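Local coordinates for lysosome-associated membrane glycoprotein 3 (Homo sapiens, PDB 4AKM) that plays a role in the unfolded protein response and in fusion of lysosomes with autophagosomes, as a glycoprotein of the lysosomal membrane, at residues I6-V9 with R14-I17; I23-Q28 with L62-G67; S83-Y88 with L130-T135; V105-T110 with Q122-S127; D136-A141 with G150-C155. All coordinates share one frame; numbering follows the deposited sequence.

Contact 1. Residues I6-V9 with R14-I17; sequences IYQV and RLCI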
# COMPACT_ATOMS: atom_id res chain seq x y z
N ILE A 6 10.78 -2.41 -3.17
CA ILE A 6 10.38 -2.59 -4.56
C ILE A 6 9.59 -3.88 -4.73
O ILE A 6 10.13 -4.99 -4.66
CB ILE A 6 11.58 -2.52 -5.51
CG1 ILE A 6 12.30 -1.18 -5.36
CG2 ILE A 6 11.12 -2.70 -6.95
CD1 ILE A 6 13.56 -1.25 -4.53
N TYR A 7 8.30 -3.72 -4.95
CA TYR A 7 7.37 -4.83 -4.99
C TYR A 7 6.82 -4.96 -6.39
O TYR A 7 6.94 -4.05 -7.21
CB TYR A 7 6.24 -4.59 -4.00
CG TYR A 7 6.73 -4.29 -2.61
CD1 TYR A 7 7.62 -5.14 -1.97
CD2 TYR A 7 6.34 -3.13 -1.95
CE1 TYR A 7 8.09 -4.86 -0.71
CE2 TYR A 7 6.79 -2.85 -0.69
CZ TYR A 7 7.67 -3.71 -0.07
OH TYR A 7 8.12 -3.42 1.19
N GLN A 8 6.17 -6.09 -6.64
CA GLN A 8 5.87 -6.48 -8.00
C GLN A 8 4.89 -7.64 -8.00
O GLN A 8 5.04 -8.60 -7.24
CB GLN A 8 7.17 -6.90 -8.66
CG GLN A 8 7.14 -7.03 -10.14
CD GLN A 8 8.40 -7.67 -10.67
OE1 GLN A 8 8.58 -8.88 -10.54
NE2 GLN A 8 9.28 -6.86 -11.24
N VAL A 9 3.88 -7.56 -8.86
CA VAL A 9 2.91 -8.64 -9.02
C VAL A 9 2.87 -9.06 -10.48
O VAL A 9 2.96 -8.22 -11.37
CB VAL A 9 1.50 -8.20 -8.56
CG1 VAL A 9 0.52 -9.35 -8.66
CG2 VAL A 9 1.53 -7.66 -7.14
N ARG A 14 3.76 -11.48 -17.53
CA ARG A 14 3.43 -10.07 -17.75
C ARG A 14 3.31 -9.29 -16.45
O ARG A 14 2.80 -9.79 -15.45
CB ARG A 14 2.13 -9.94 -18.57
CG ARG A 14 2.30 -10.15 -20.06
CD ARG A 14 1.00 -9.88 -20.81
NE ARG A 14 -0.11 -10.67 -20.28
CZ ARG A 14 -1.36 -10.59 -20.72
NH1 ARG A 14 -1.68 -9.76 -21.70
NH2 ARG A 14 -2.31 -11.35 -20.17
N LEU A 15 3.79 -8.05 -16.47
CA LEU A 15 3.74 -7.20 -15.29
C LEU A 15 2.32 -6.75 -14.97
O LEU A 15 1.66 -6.11 -15.78
CB LEU A 15 4.66 -5.99 -15.47
CG LEU A 15 4.96 -5.16 -14.22
CD1 LEU A 15 5.31 -6.06 -13.06
CD2 LEU A 15 6.10 -4.19 -14.49
N CYS A 16 1.85 -7.11 -13.78
CA CYS A 16 0.51 -6.77 -13.34
C CYS A 16 0.51 -5.54 -12.43
O CYS A 16 -0.34 -4.66 -12.56
CB CYS A 16 -0.10 -7.97 -12.61
SG CYS A 16 -1.55 -7.60 -11.61
N ILE A 17 1.47 -5.49 -11.51
CA ILE A 17 1.58 -4.40 -10.54
C ILE A 17 3.05 -4.16 -10.24
O ILE A 17 3.80 -5.09 -9.95
CB ILE A 17 0.87 -4.75 -9.21
CG1 ILE A 17 -0.65 -4.71 -9.37
CG2 ILE A 17 1.30 -3.80 -8.10
CD1 ILE A 17 -1.40 -5.03 -8.10

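Contact 2. Residues I23-Q28 with L62-G67; sequences IQLIVQ and LNFQGG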
# COMPACT_ATOMS: atom_id res chain seq x y z
N ILE A 23 6.53 1.96 3.78
CA ILE A 23 5.26 1.86 4.50
C ILE A 23 5.49 1.76 6.00
O ILE A 23 6.40 1.06 6.47
CB ILE A 23 4.39 0.71 3.96
CG1 ILE A 23 4.03 0.97 2.49
CG2 ILE A 23 3.12 0.55 4.77
CD1 ILE A 23 3.65 -0.27 1.73
N GLN A 24 4.68 2.49 6.74
CA GLN A 24 4.77 2.56 8.18
C GLN A 24 3.38 2.30 8.74
O GLN A 24 2.38 2.71 8.14
CB GLN A 24 5.28 3.95 8.60
CG GLN A 24 5.65 4.09 10.07
CD GLN A 24 6.24 5.46 10.42
OE1 GLN A 24 5.53 6.45 10.54
NE2 GLN A 24 7.56 5.50 10.58
N LEU A 25 3.30 1.60 9.86
CA LEU A 25 2.02 1.39 10.52
C LEU A 25 2.06 2.07 11.88
O LEU A 25 2.99 1.87 12.65
CB LEU A 25 1.70 -0.10 10.67
CG LEU A 25 1.35 -0.83 9.37
CD1 LEU A 25 1.16 -2.33 9.60
CD2 LEU A 25 0.12 -0.22 8.72
N ILE A 26 1.06 2.89 12.17
CA ILE A 26 0.98 3.60 13.44
C ILE A 26 -0.21 3.09 14.24
O ILE A 26 -1.35 3.22 13.79
CB ILE A 26 0.83 5.14 13.24
CG1 ILE A 26 2.10 5.76 12.66
CG2 ILE A 26 0.46 5.81 14.55
CD1 ILE A 26 2.18 5.76 11.15
N VAL A 27 0.06 2.50 15.41
CA VAL A 27 -1.04 2.09 16.29
C VAL A 27 -1.14 2.96 17.55
O VAL A 27 -0.14 3.29 18.19
CB VAL A 27 -1.03 0.57 16.65
CG1 VAL A 27 -0.33 -0.25 15.57
CG2 VAL A 27 -0.41 0.30 18.02
N GLN A 28 -2.37 3.34 17.88
CA GLN A 28 -2.64 4.20 19.03
C GLN A 28 -2.96 3.38 20.27
O GLN A 28 -4.12 3.07 20.53
CB GLN A 28 -3.80 5.15 18.71
CG GLN A 28 -3.56 6.58 19.15
CD GLN A 28 -4.26 7.58 18.26
OE1 GLN A 28 -3.66 8.54 17.78
NE2 GLN A 28 -5.55 7.35 18.02
N LEU A 62 1.44 -7.52 0.85
CA LEU A 62 2.77 -7.54 1.42
C LEU A 62 2.69 -8.21 2.77
O LEU A 62 1.99 -7.75 3.66
CB LEU A 62 3.28 -6.12 1.59
CG LEU A 62 3.22 -5.25 0.34
CD1 LEU A 62 3.61 -3.83 0.68
CD2 LEU A 62 4.13 -5.81 -0.74
N ASN A 63 3.40 -9.32 2.93
CA ASN A 63 3.38 -10.03 4.20
C ASN A 63 4.69 -9.94 4.93
O ASN A 63 5.75 -9.93 4.32
CB ASN A 63 2.98 -11.49 4.00
CG ASN A 63 1.59 -11.78 4.51
OD1 ASN A 63 0.63 -11.84 3.73
ND2 ASN A 63 1.46 -11.95 5.83
N PHE A 64 4.60 -9.88 6.25
CA PHE A 64 5.79 -9.80 7.07
C PHE A 64 5.51 -10.49 8.38
O PHE A 64 4.37 -10.84 8.66
CB PHE A 64 6.18 -8.33 7.32
CG PHE A 64 5.03 -7.47 7.76
CD1 PHE A 64 4.63 -7.44 9.08
CD2 PHE A 64 4.34 -6.71 6.84
CE1 PHE A 64 3.57 -6.67 9.48
CE2 PHE A 64 3.28 -5.93 7.23
CZ PHE A 64 2.89 -5.90 8.56
N GLN A 65 6.55 -10.70 9.16
CA GLN A 65 6.35 -11.26 10.48
C GLN A 65 5.52 -10.30 11.32
O GLN A 65 5.98 -9.21 11.66
CB GLN A 65 7.68 -11.55 11.16
CG GLN A 65 7.91 -13.03 11.42
CD GLN A 65 7.90 -13.84 10.13
OE1 GLN A 65 6.86 -14.39 9.74
NE2 GLN A 65 9.05 -13.93 9.48
N GLY A 66 4.30 -10.71 11.63
CA GLY A 66 3.42 -9.91 12.46
C GLY A 66 2.11 -9.58 11.77
O GLY A 66 1.11 -9.28 12.42
N GLY A 67 2.12 -9.62 10.44
CA GLY A 67 0.92 -9.32 9.69
C GLY A 67 1.16 -8.99 8.24
O GLY A 67 2.03 -9.56 7.58

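Contact 3. Residues S83-Y88 with L130-T135; sequences SEVGAY and LQVKTT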
# COMPACT_ATOMS: atom_id res chain seq x y z
N SER A 83 -8.33 1.22 -4.38
CA SER A 83 -9.72 1.22 -3.96
C SER A 83 -9.92 0.63 -2.56
O SER A 83 -10.98 0.81 -1.96
CB SER A 83 -10.60 0.48 -4.97
OG SER A 83 -10.28 -0.90 -4.99
N GLU A 84 -8.92 -0.07 -2.04
CA GLU A 84 -9.06 -0.61 -0.69
C GLU A 84 -7.72 -0.75 0.04
O GLU A 84 -6.71 -1.09 -0.57
CB GLU A 84 -9.80 -1.95 -0.71
CG GLU A 84 -9.95 -2.62 0.65
CD GLU A 84 -11.00 -3.71 0.66
OE1 GLU A 84 -12.17 -3.40 0.34
OE2 GLU A 84 -10.67 -4.86 1.00
N VAL A 85 -7.71 -0.49 1.35
CA VAL A 85 -6.49 -0.76 2.11
C VAL A 85 -6.76 -1.51 3.40
O VAL A 85 -7.55 -1.08 4.22
CB VAL A 85 -5.69 0.51 2.46
CG1 VAL A 85 -4.34 0.12 3.05
CG2 VAL A 85 -5.49 1.38 1.23
N GLY A 86 -6.08 -2.64 3.56
CA GLY A 86 -6.24 -3.42 4.77
C GLY A 86 -4.90 -3.62 5.42
O GLY A 86 -3.88 -3.67 4.75
N ALA A 87 -4.89 -3.73 6.74
CA ALA A 87 -3.67 -4.07 7.45
C ALA A 87 -3.94 -4.89 8.69
O ALA A 87 -5.03 -4.86 9.27
CB ALA A 87 -2.87 -2.83 7.79
N TYR A 88 -2.90 -5.63 9.07
CA TYR A 88 -2.96 -6.53 10.20
C TYR A 88 -1.58 -6.49 10.83
O TYR A 88 -0.57 -6.64 10.13
CB TYR A 88 -3.27 -7.92 9.67
CG TYR A 88 -3.47 -9.03 10.67
CD1 TYR A 88 -2.39 -9.67 11.26
CD2 TYR A 88 -4.75 -9.49 10.99
CE1 TYR A 88 -2.57 -10.71 12.16
CE2 TYR A 88 -4.94 -10.53 11.88
CZ TYR A 88 -3.84 -11.14 12.47
OH TYR A 88 -4.02 -12.17 13.36
N LEU A 130 -5.59 2.16 14.18
CA LEU A 130 -4.59 1.74 13.21
C LEU A 130 -4.55 2.68 12.02
O LEU A 130 -5.57 3.00 11.41
CB LEU A 130 -4.82 0.29 12.75
CG LEU A 130 -3.84 -0.21 11.69
CD1 LEU A 130 -2.42 -0.25 12.22
CD2 LEU A 130 -4.26 -1.57 11.15
N GLN A 131 -3.34 3.10 11.68
CA GLN A 131 -3.12 4.05 10.62
C GLN A 131 -1.99 3.54 9.75
O GLN A 131 -1.06 2.90 10.24
CB GLN A 131 -2.73 5.39 11.24
CG GLN A 131 -2.74 6.56 10.31
CD GLN A 131 -2.40 7.85 11.02
OE1 GLN A 131 -1.87 7.84 12.14
NE2 GLN A 131 -2.71 8.98 10.39
N VAL A 132 -2.06 3.78 8.45
CA VAL A 132 -0.96 3.45 7.57
C VAL A 132 -0.41 4.73 6.93
O VAL A 132 -1.17 5.64 6.59
CB VAL A 132 -1.35 2.39 6.51
CG1 VAL A 132 -2.49 2.87 5.64
CG2 VAL A 132 -0.15 1.99 5.67
N LYS A 133 0.92 4.81 6.81
CA LYS A 133 1.57 5.92 6.12
C LYS A 133 2.50 5.43 5.02
O LYS A 133 3.29 4.51 5.22
CB LYS A 133 2.33 6.82 7.11
CG LYS A 133 1.56 8.09 7.48
CD LYS A 133 1.94 8.62 8.85
CE LYS A 133 0.82 9.50 9.42
NZ LYS A 133 1.04 9.88 10.85
N THR A 134 2.40 6.05 3.84
CA THR A 134 3.28 5.71 2.73
C THR A 134 4.24 6.84 2.45
O THR A 134 3.98 8.00 2.77
CB THR A 134 2.49 5.41 1.44
OG1 THR A 134 1.99 6.63 0.87
CG2 THR A 134 1.34 4.46 1.72
N THR A 135 5.36 6.51 1.81
CA THR A 135 6.39 7.49 1.53
C THR A 135 7.17 7.02 0.31
O THR A 135 7.18 5.83 0.03
CB THR A 135 7.33 7.65 2.74
OG1 THR A 135 8.31 8.65 2.45
CG2 THR A 135 8.04 6.36 3.02

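Contact 4. Residues V105-T110 with Q122-S127; sequences VVMFQT and QSLQLS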
# COMPACT_ATOMS: atom_id res chain seq x y z
N VAL A 105 -12.47 3.80 -0.99
CA VAL A 105 -11.64 4.99 -1.10
C VAL A 105 -11.13 5.20 -2.51
O VAL A 105 -10.96 4.24 -3.27
CB VAL A 105 -10.45 4.93 -0.13
CG1 VAL A 105 -10.94 4.87 1.31
CG2 VAL A 105 -9.56 3.74 -0.44
N VAL A 106 -10.90 6.45 -2.87
CA VAL A 106 -10.24 6.77 -4.13
C VAL A 106 -8.89 7.38 -3.79
O VAL A 106 -8.80 8.51 -3.30
CB VAL A 106 -11.08 7.71 -5.00
CG1 VAL A 106 -10.22 8.35 -6.07
CG2 VAL A 106 -12.24 6.95 -5.62
N MET A 107 -7.83 6.62 -4.07
CA MET A 107 -6.51 6.97 -3.56
C MET A 107 -5.43 6.77 -4.61
O MET A 107 -5.35 5.72 -5.25
CB MET A 107 -6.20 6.15 -2.31
CG MET A 107 -4.98 6.63 -1.56
SD MET A 107 -4.68 5.69 -0.06
CE MET A 107 -3.47 6.74 0.73
N PHE A 108 -4.58 7.78 -4.75
CA PHE A 108 -3.51 7.80 -5.74
C PHE A 108 -4.08 7.59 -7.13
O PHE A 108 -3.49 6.88 -7.94
CB PHE A 108 -2.46 6.72 -5.46
CG PHE A 108 -1.71 6.89 -4.17
CD1 PHE A 108 -2.03 7.90 -3.27
CD2 PHE A 108 -0.66 6.04 -3.86
CE1 PHE A 108 -1.34 8.04 -2.09
CE2 PHE A 108 0.04 6.18 -2.68
CZ PHE A 108 -0.30 7.18 -1.79
N GLN A 109 -5.23 8.19 -7.40
CA GLN A 109 -5.88 8.02 -8.70
C GLN A 109 -5.00 8.57 -9.83
O GLN A 109 -4.53 9.71 -9.77
CB GLN A 109 -7.26 8.66 -8.72
CG GLN A 109 -8.09 8.29 -9.95
CD GLN A 109 -9.44 8.98 -9.97
OE1 GLN A 109 -9.70 9.90 -9.19
NE2 GLN A 109 -10.32 8.54 -10.87
N THR A 110 -4.80 7.76 -10.87
CA THR A 110 -3.87 8.08 -11.94
C THR A 110 -4.42 7.63 -13.29
O THR A 110 -5.00 6.55 -13.39
CB THR A 110 -2.52 7.37 -11.73
OG1 THR A 110 -2.02 7.68 -10.42
CG2 THR A 110 -1.50 7.79 -12.78
N GLN A 122 2.08 10.15 2.69
CA GLN A 122 0.63 9.99 2.60
C GLN A 122 0.12 9.14 3.75
O GLN A 122 0.83 8.28 4.26
CB GLN A 122 0.21 9.38 1.26
CG GLN A 122 0.51 10.27 0.05
CD GLN A 122 -0.15 11.64 0.15
OE1 GLN A 122 0.44 12.59 0.67
NE2 GLN A 122 -1.37 11.75 -0.36
N SER A 123 -1.12 9.39 4.15
CA SER A 123 -1.65 8.81 5.37
C SER A 123 -3.10 8.38 5.24
O SER A 123 -3.88 9.00 4.52
CB SER A 123 -1.53 9.81 6.52
OG SER A 123 -2.47 9.53 7.53
N LEU A 124 -3.46 7.32 5.95
CA LEU A 124 -4.82 6.82 5.94
C LEU A 124 -5.17 6.15 7.27
O LEU A 124 -4.44 5.27 7.73
CB LEU A 124 -4.99 5.83 4.80
CG LEU A 124 -6.44 5.46 4.51
CD1 LEU A 124 -7.18 6.69 4.02
CD2 LEU A 124 -6.50 4.33 3.49
N GLN A 125 -6.26 6.58 7.90
CA GLN A 125 -6.75 5.89 9.08
C GLN A 125 -7.51 4.64 8.65
O GLN A 125 -8.52 4.74 7.95
CB GLN A 125 -7.63 6.79 9.95
CG GLN A 125 -6.87 7.71 10.89
CD GLN A 125 -6.65 7.10 12.27
OE1 GLN A 125 -6.66 5.89 12.45
NE2 GLN A 125 -6.44 7.96 13.26
N LEU A 126 -7.02 3.48 9.05
CA LEU A 126 -7.64 2.21 8.67
C LEU A 126 -8.74 1.81 9.65
O LEU A 126 -9.86 1.50 9.25
CB LEU A 126 -6.59 1.11 8.55
CG LEU A 126 -5.47 1.41 7.55
CD1 LEU A 126 -4.56 0.21 7.39
CD2 LEU A 126 -6.02 1.85 6.20
N SER A 127 -8.39 1.83 10.93
CA SER A 127 -9.37 1.69 12.01
C SER A 127 -9.26 2.93 12.87
O SER A 127 -8.69 3.94 12.45
CB SER A 127 -9.08 0.45 12.85
OG SER A 127 -7.89 0.62 13.60

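Contact 5. Residues D136-A141 with G150-C155; sequences DVQLQA and GNVDEC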
# COMPACT_ATOMS: atom_id res chain seq x y z
N ASP A 136 7.81 7.93 -0.41
CA ASP A 136 8.66 7.54 -1.55
C ASP A 136 7.94 6.67 -2.57
O ASP A 136 8.53 5.78 -3.18
CB ASP A 136 9.92 6.84 -1.06
CG ASP A 136 10.89 7.81 -0.42
OD1 ASP A 136 11.26 8.80 -1.09
OD2 ASP A 136 11.27 7.59 0.75
N VAL A 137 6.65 6.93 -2.74
CA VAL A 137 5.79 6.12 -3.58
C VAL A 137 6.02 6.37 -5.07
O VAL A 137 5.95 7.50 -5.54
CB VAL A 137 4.30 6.39 -3.27
CG1 VAL A 137 3.41 5.61 -4.22
CG2 VAL A 137 3.98 6.07 -1.83
N GLN A 138 6.29 5.30 -5.80
CA GLN A 138 6.07 5.28 -7.24
C GLN A 138 5.50 3.93 -7.63
O GLN A 138 6.13 2.90 -7.42
CB GLN A 138 7.35 5.54 -8.02
CG GLN A 138 7.10 5.62 -9.51
CD GLN A 138 8.17 6.40 -10.24
OE1 GLN A 138 9.14 6.87 -9.64
NE2 GLN A 138 8.00 6.56 -11.55
N LEU A 139 4.29 3.93 -8.19
CA LEU A 139 3.63 2.68 -8.53
C LEU A 139 2.90 2.75 -9.86
O LEU A 139 2.77 3.82 -10.46
CB LEU A 139 2.67 2.25 -7.41
CG LEU A 139 1.57 3.20 -6.93
CD1 LEU A 139 0.36 3.20 -7.86
CD2 LEU A 139 1.15 2.85 -5.51
N GLN A 140 2.43 1.60 -10.31
CA GLN A 140 1.68 1.48 -11.55
C GLN A 140 0.96 0.13 -11.54
O GLN A 140 1.50 -0.86 -11.06
CB GLN A 140 2.61 1.59 -12.76
CG GLN A 140 1.89 1.66 -14.10
CD GLN A 140 2.78 2.13 -15.23
OE1 GLN A 140 3.80 2.79 -15.00
NE2 GLN A 140 2.41 1.80 -16.46
N ALA A 141 -0.25 0.12 -12.07
CA ALA A 141 -1.05 -1.10 -12.11
C ALA A 141 -1.80 -1.27 -13.44
O ALA A 141 -2.06 -0.29 -14.14
CB ALA A 141 -2.03 -1.13 -10.94
N GLY A 150 5.11 4.39 -16.47
CA GLY A 150 4.41 5.17 -17.49
C GLY A 150 4.75 6.65 -17.52
O GLY A 150 5.78 7.08 -17.00
N ASN A 151 3.85 7.42 -18.13
CA ASN A 151 4.06 8.85 -18.36
C ASN A 151 4.10 9.71 -17.08
O ASN A 151 4.17 10.93 -17.16
CB ASN A 151 3.00 9.39 -19.32
CG ASN A 151 3.53 10.50 -20.22
OD1 ASN A 151 4.54 11.14 -19.92
ND2 ASN A 151 2.83 10.74 -21.33
N VAL A 152 4.04 9.05 -15.92
CA VAL A 152 4.18 9.71 -14.61
C VAL A 152 3.08 10.74 -14.26
O VAL A 152 2.40 11.28 -15.14
CB VAL A 152 5.61 10.31 -14.40
CG1 VAL A 152 5.60 11.83 -14.52
CG2 VAL A 152 6.19 9.87 -13.06
N ASP A 153 2.90 10.97 -12.96
CA ASP A 153 1.98 11.97 -12.42
C ASP A 153 2.44 12.33 -11.01
O ASP A 153 3.41 11.77 -10.51
CB ASP A 153 0.54 11.43 -12.34
CG ASP A 153 -0.25 11.65 -13.63
OD1 ASP A 153 0.01 12.65 -14.34
OD2 ASP A 153 -1.14 10.83 -13.91
N GLU A 154 1.72 13.24 -10.35
CA GLU A 154 2.07 13.65 -9.00
C GLU A 154 0.85 13.95 -8.13
O GLU A 154 -0.29 13.92 -8.60
CB GLU A 154 3.01 14.86 -9.03
CG GLU A 154 4.49 14.51 -9.22
CD GLU A 154 5.25 14.45 -7.90
OE1 GLU A 154 4.60 14.42 -6.83
OE2 GLU A 154 6.50 14.44 -7.94
N CYS A 155 1.10 14.25 -6.85
CA CYS A 155 0.04 14.44 -5.87
C CYS A 155 0.04 15.86 -5.29
O CYS A 155 -0.96 16.59 -5.39
CB CYS A 155 0.19 13.41 -4.75
SG CYS A 155 1.92 13.09 -4.26

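Contact 1. Residues I6-V9 with R14-I17
Val9 is joined to both Cys16 and Ile17: strand 14-27 sets these two residues opposite the one residue of strand 5-11, a classic beta bulge. Three backbone hydrogen bonds make the junction. Val9 N donates a hydrogen bond to Ile17 O over 2.7 Å, while Val9 O accepts from Cys16 N at 2.9 Å and from Ile17 N at 3.1 Å. The two donors reach Val9 O from the same face of its carbonyl plane, and that forked acceptance is what lets two successive residues answer a single one. Beside the pair, Gln8 CA makes a CA-H...O contact of 3.2 Å with Ile17 O, which thus has a carbon donor as well as an amide.

The apolar contacts follow from this register. Val9 and Ile17 lie side by side and point the same way, with their CB atoms 3.6 Å apart. Because Val9 CG1 is anti to the backbone N (chi1 -177°), it comes alongside the sulfur of Cys16, at 4.0 Å from SG. Leu15 crosses the side chain of Gln8 at about a right angle, with its CD1 3.6 Å from Gln8 CG.

The two short segments run at 114° to each other, well short of antiparallel, within the hairpin of strands 5-11 and 14-27. Val9 and Ile17 face strand 57-64 of the other sheet, touching Leu60 and Ser58 respectively, and the Cys16-Cys53 disulfide ties the bulge to the chain beyond strand 48-52.

Contact 2. Residues I23-Q28 with L62-G67
Ile23 and Leu62 meet by the ends of their branches, CD1 against CD1 at 3.7 Å, and Leu25 reaches the far end of the Phe64 ring, its CD1 lying 4.1 Å from Phe64 CZ. In both pairs the side chains cross obliquely. Each side chain bridges part of a wide gap, for the nearest CA atoms, those of Ile23 and Leu62, are 10.2 Å apart, and every one of the four CB atoms is directed at the opposite segment.

Phe64 CG sits between its own backbone N and carbonyl carbon (chi1 48°), which turns the ring back over the turn that follows. One ring face accordingly has Gly67 O above its centre, 3.5 Å from the plane. That turn is a type II beta turn from Phe64 to Gly67, closed by Gly67 N to Phe64 O at 3.1 Å, with Phe64 N to Gly67 O as the return bond at 2.9 Å. At Gly66 the positive phi of 122° suits a residue without a side chain.

Phe40 meets the Phe64 ring, and Leu25 also touches Ala87 of strand 80-90. Strands 14-27 and 57-64 belong to different antiparallel sheets, and the buried aliphatic and aromatic groups meeting between them form part of the interior of the beta-prism fold of this membrane-proximal luminal domain.

Contact 3. Residues S83-Y88 with L130-T135
Ala87 and Leu130 touch methyl to methyl, CB to CD2 at 3.8 Å, and the same CD2 lies 3.9 Å from Ala87 O. One step along, Val85 CG1 faces Val132 CG1 at 4.2 Å. These two pairs make up the direct contact, and all four side chains are buried, with their CB atoms directed across the gap. The strands come nearest at Ala87 and Val132, whose CA atoms are 8.0 Å apart; the smallness of the alanine is in keeping with so near an approach.

Torsions set which branch does the touching. In Leu130 the CG is anti to the backbone N (chi1 178°), which swings the branched end across, and chi2 of 64° turns CD2 to the alanine. In Val132 it is CG1, placed between the backbone N and carbonyl carbon (chi1 60°), that is turned to Val85.

Further out, Val85 and Ala87 are held by backbone bonds to Lys102 and Gly100 of strand 97-110, and Leu130 N by a hydrogen bond with Ser127 OG of the preceding loop. Val132 is also packed by Ile23 and Leu25 on one neighbouring strand and by Leu124 and Leu126, so the small Val85-Val132 contact is part of a wider apolar layer.

The side-chain contacts are aliphatic throughout, with one carbonyl oxygen beside a methyl, and the association of the sheets here should rest on burial of apolar surface and on fit of shape. Val85 and Ala87 direct backbone bonds to their own sheet, and the join between the two segments is without directional bonds.

Contact 4. Residues V105-T110 with Q122-S127
Gln122 opens the contact by laying its aliphatic part against the Phe108 ring. Its CB lies in plane at the ring edge, 3.8 Å from CZ, while CG is 3.6 Å from CE1. The chain is bent at chi2 (-57°), and the two side chains run past each other in opposite directions, the amide plane 36° from that of the ring. Ser123 comes next and contributes mainly backbone: Met107 CE approaches its carbonyl O at 4.4 Å, and its OG is hydrogen-bonded to Gln131 NE2 on the adjacent strand. At Leu124 the CD2 methyl meets the sulfur of Met107, 4.2 Å from SD; the methionine reaches over with an extended chain. Leu126, beyond the strand, packs on Val132 and Ala87 instead.

Phe108 stands where strand 97-110 turns a corner, in a left-handed backbone conformation. Its carbonyl O accepts a bond from Thr110 OG1 at 3.0 Å, the donor lying above the carbonyl plane. The ring stacks on Phe116 and also packs against Ile82 and Thr134. Phe108 is buried and Gln122 partly exposed, so the pair lies at the border of the apolar interior.

Across the two segments the contact is thus a matter of van der Waals packing, thioether and methylenes included, at a partly exposed border between the sheets.

Contact 5. Residues D136-A141 with G150-C155
The flat groups here are the amides of Gln138 and Gln140, on alternate positions of a strand in the beta-prism domain, with the loop 150-155 passing alongside. Gly150 N comes to the oxygen of the Gln140 amide only 17° out of its plane, rather than above one of its faces, with a C=O...N angle of 131°. At the Gln138 amide the nearest group of the loop is a methyl, Val152 CG2, which is 4.1 Å from NE2; the two side chains cross at about a right angle.

Both glutamines have CG anti to the backbone N (chi1 -173° in Gln140), an extended shape that takes the Gln140 amide to Gly150 and brings the Gln138 amide near Val152. Gln140 is buried, and its NE2 also bonds Asp143 O in the chain connecting strand to loop, so the amide probably links to that connection at both its oxygen and its nitrogen.

Strand 137-141 pairs with 14-27 and with 116-118, and the Cys118-Cys155 disulfide fastens the end of the loop to the latter. Between Gly150 and Cys155 the chain has no regular structure. Its direct bond to the strand is Gly150 N to Gln140 OE1, modelled at 2.5 Å, a shortness that carries little weight at this resolution.

The five contacts are distributed over a beta prism of two antiparallel sheets, one of them branched or curled. Contacts 1 and 2 share strand 14-27, with centres about 20 Å apart, and touch where Tyr7 packs on Leu62. Contacts 2, 3 and 4 join one sheet to the other; between centres, contacts 2 and 3 are about 9 Å apart and contacts 3 and 4 about 8 Å, linked through the neighbouring strands 14-27, 130-135 and 122-125. Contact 4 falls within the chain span that contact 3 brings together. Contact 5, last in sequence, packs on contact 1 through Ala141 and Ile17, and on contact 4 through Phe108. Disulfides tie the bulge of contact 1 to the chain after strand 48-52, and the loop of contact 5 to strand 116-118.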